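Local coordinates for DUF1780 domain-containing protein (PDB 1Y0K), which is of unknown function but belongs to a family of putative endonucleases in the PD-(D/E)XK nuclease clan, at residues 163-168 with 182-187. Numbering follows the deposited sequence.
Sequences EYLRQG and VLFAHS
Leu165 lays one methyl over the ring of Phe184, a CH-pi contact that packs the short helix 162-166 against strand 179-185 of the mixed sheet. The chain leaves the helix, passes along strand 171-175 and returns antiparallel in 179-185, so within this putative PD-(D/E)XK nuclease domain the helix packs against the second strand of the beta hairpin that follows it. CD2 of Leu165 sits 3.6 Å from the centroid of the Phe184 ring, 17° off the ring normal and displaced a little toward the rim on the CG-CD1 side. Leu165 and Phe184 point past one another, each toward the other's backbone, and CG of Leu165 follows behind, 4.0 Å from CD2 of Phe184. The Phe184 ring extends toward the helix from a chi1 of 72°, which places CG between the backbone N and the carbonyl carbon. Its far end reaches the helix backbone, where CZ comes within 3.8 Å of Tyr164 O, while CE2 lies 3.9 Å from Tyr164 CB. Both aromatic residues are buried and both also pack on Leu172 of the intervening strand; Pro161 adds a further neighbour to Phe184. Leu183 and Phe184 are both paired with Leu172, forming a classic beta bulge at the point where the strand presents Phe184 to the helix. The Tyr164 ring continues toward helix 119-132, and its OH is hydrogen-bonded to Gln115 O.

Toward His186 the contact is looser and open to water. Past the end of the strand, this exposed residue approaches Leu165 CD2 no closer than 4.2 Å, through NE2, and a water bridges Leu165 O and His186 NE2. The water donates to Leu165 O at 2.8 Å and is hydrogen-bonded, in the plane of the imidazole, to His186 NE2 at 2.7 Å.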
loop_
_atom_site.group_PDB
_atom_site.type_symbol
_atom_site.label_atom_id
_atom_site.label_comp_id
_atom_site.label_asym_id
_atom_site.label_seq_id
_atom_site.Cartn_x
_atom_site.Cartn_y
_atom_site.Cartn_z
ATOM N N GLU A 163 13.851 -4.207 -7.991
ATOM C CA GLU A 163 14.610 -3.814 -6.812
ATOM C C GLU A 163 13.934 -4.366 -5.565
ATOM O O GLU A 163 14.596 -4.805 -4.631
ATOM C CB GLU A 163 14.767 -2.297 -6.702
ATOM C CG GLU A 163 15.735 -1.898 -5.583
ATOM C CD GLU A 163 15.842 -0.404 -5.324
ATOM O OE1 GLU A 163 15.482 0.413 -6.195
ATOM O OE2 GLU A 163 16.306 -0.049 -4.226
ATOM N N TYR A 164 12.605 -4.348 -5.558
ATOM C CA TYR A 164 11.872 -4.744 -4.362
ATOM C C TYR A 164 11.831 -6.265 -4.227
ATOM O O TYR A 164 11.915 -6.797 -3.118
ATOM C CB TYR A 164 10.464 -4.129 -4.353
ATOM C CG TYR A 164 10.449 -2.624 -4.595
ATOM C CD1 TYR A 164 11.505 -1.794 -4.156
ATOM C CD2 TYR A 164 9.399 -2.030 -5.273
ATOM C CE1 TYR A 164 11.487 -0.417 -4.389
ATOM C CE2 TYR A 164 9.372 -0.652 -5.508
ATOM C CZ TYR A 164 10.417 0.142 -5.073
ATOM O OH TYR A 164 10.369 1.493 -5.325
ATOM N N LEU A 165 11.722 -6.953 -5.357
ATOM C CA LEU A 165 11.890 -8.415 -5.390
ATOM C C LEU A 165 13.239 -8.815 -4.789
ATOM O O LEU A 165 13.310 -9.707 -3.940
ATOM C CB LEU A 165 11.772 -8.950 -6.813
ATOM C CG LEU A 165 10.369 -9.088 -7.415
ATOM C CD1 LEU A 165 10.447 -9.203 -8.932
ATOM C CD2 LEU A 165 9.659 -10.299 -6.815
ATOM N N ARG A 166 14.302 -8.133 -5.212
ATOM C CA ARG A 166 15.653 -8.418 -4.712
ATOM C C ARG A 166 15.835 -8.181 -3.199
ATOM O O ARG A 166 16.724 -8.764 -2.582
ATOM C CB ARG A 166 16.717 -7.666 -5.534
ATOM C CG ARG A 166 16.919 -8.264 -6.933
ATOM C CD ARG A 166 18.262 -7.874 -7.546
ATOM N NE ARG A 166 18.297 -6.466 -7.935
ATOM C CZ ARG A 166 17.929 -6.000 -9.127
ATOM N NH1 ARG A 166 17.496 -6.828 -10.076
ATOM N NH2 ARG A 166 17.993 -4.698 -9.371
ATOM N N GLN A 167 14.987 -7.347 -2.599
ATOM C CA GLN A 167 15.057 -7.073 -1.149
ATOM C C GLN A 167 14.561 -8.242 -0.285
ATOM O O GLN A 167 14.805 -8.274 0.936
ATOM C CB GLN A 167 14.315 -5.772 -0.803
ATOM C CG GLN A 167 15.020 -4.503 -1.308
ATOM C CD GLN A 167 14.139 -3.263 -1.265
ATOM O OE1 GLN A 167 12.910 -3.355 -1.121
ATOM N NE2 GLN A 167 14.768 -2.084 -1.393
ATOM N N GLY A 168 13.855 -9.178 -0.918
ATOM C CA GLY A 168 13.496 -10.459 -0.301
ATOM C C GLY A 168 12.145 -10.572 0.383
ATOM O O GLY A 168 11.841 -11.616 0.968
ATOM N N VAL A 182 -1.545 -5.400 -5.973
ATOM C CA VAL A 182 -0.524 -6.323 -5.476
ATOM C C VAL A 182 0.613 -6.299 -6.509
ATOM O O VAL A 182 0.412 -6.689 -7.673
ATOM C CB VAL A 182 -1.098 -7.761 -5.319
ATOM C CG1 VAL A 182 -0.002 -8.735 -4.865
ATOM C CG2 VAL A 182 -2.273 -7.763 -4.331
ATOM N N LEU A 183 1.789 -5.807 -6.105
ATOM C CA LEU A 183 2.931 -5.693 -7.030
ATOM C C LEU A 183 3.592 -7.032 -7.297
ATOM O O LEU A 183 3.932 -7.338 -8.441
ATOM C CB LEU A 183 3.978 -4.686 -6.541
ATOM C CG LEU A 183 3.519 -3.235 -6.372
ATOM C CD1 LEU A 183 4.715 -2.329 -6.121
ATOM C CD2 LEU A 183 2.752 -2.756 -7.609
ATOM N N PHE A 184 3.792 -7.815 -6.238
ATOM C CA PHE A 184 4.274 -9.185 -6.370
ATOM C C PHE A 184 3.908 -9.984 -5.136
ATOM O O PHE A 184 3.669 -9.424 -4.071
ATOM C CB PHE A 184 5.793 -9.249 -6.654
ATOM C CG PHE A 184 6.682 -8.890 -5.474
ATOM C CD1 PHE A 184 7.005 -9.839 -4.500
ATOM C CD2 PHE A 184 7.253 -7.620 -5.382
ATOM C CE1 PHE A 184 7.847 -9.516 -3.432
ATOM C CE2 PHE A 184 8.107 -7.287 -4.330
ATOM C CZ PHE A 184 8.406 -8.233 -3.350
ATOM N N ALA A 185 3.854 -11.306 -5.287
ATOM C CA ALA A 185 3.599 -12.176 -4.148
ATOM C C ALA A 185 4.169 -13.546 -4.456
ATOM O O ALA A 185 3.832 -14.142 -5.488
ATOM C CB ALA A 185 2.121 -12.265 -3.858
ATOM N N HIS A 186 5.068 -14.011 -3.590
ATOM C CA HIS A 186 5.703 -15.313 -3.773
ATOM C C HIS A 186 4.732 -16.452 -3.486
ATOM O O HIS A 186 3.695 -16.259 -2.859
ATOM C CB HIS A 186 6.941 -15.451 -2.889
ATOM C CG HIS A 186 8.131 -14.701 -3.390
ATOM N ND1 HIS A 186 8.982 -15.208 -4.354
ATOM C CD2 HIS A 186 8.631 -13.493 -3.043
ATOM C CE1 HIS A 186 9.949 -14.338 -4.581
ATOM N NE2 HIS A 186 9.757 -13.288 -3.802
ATOM N N SER A 187 5.096 -17.654 -3.929
ATOM C CA SER A 187 4.230 -18.827 -3.789
ATOM C C SER A 187 3.714 -19.071 -2.368
ATOM O O SER A 187 2.599 -19.577 -2.189
ATOM C CB SER A 187 4.943 -20.073 -4.333
ATOM O OG SER A 187 6.069 -20.395 -3.534
HETATM O O HOH W 1 11.237 -11.202 -2.878
#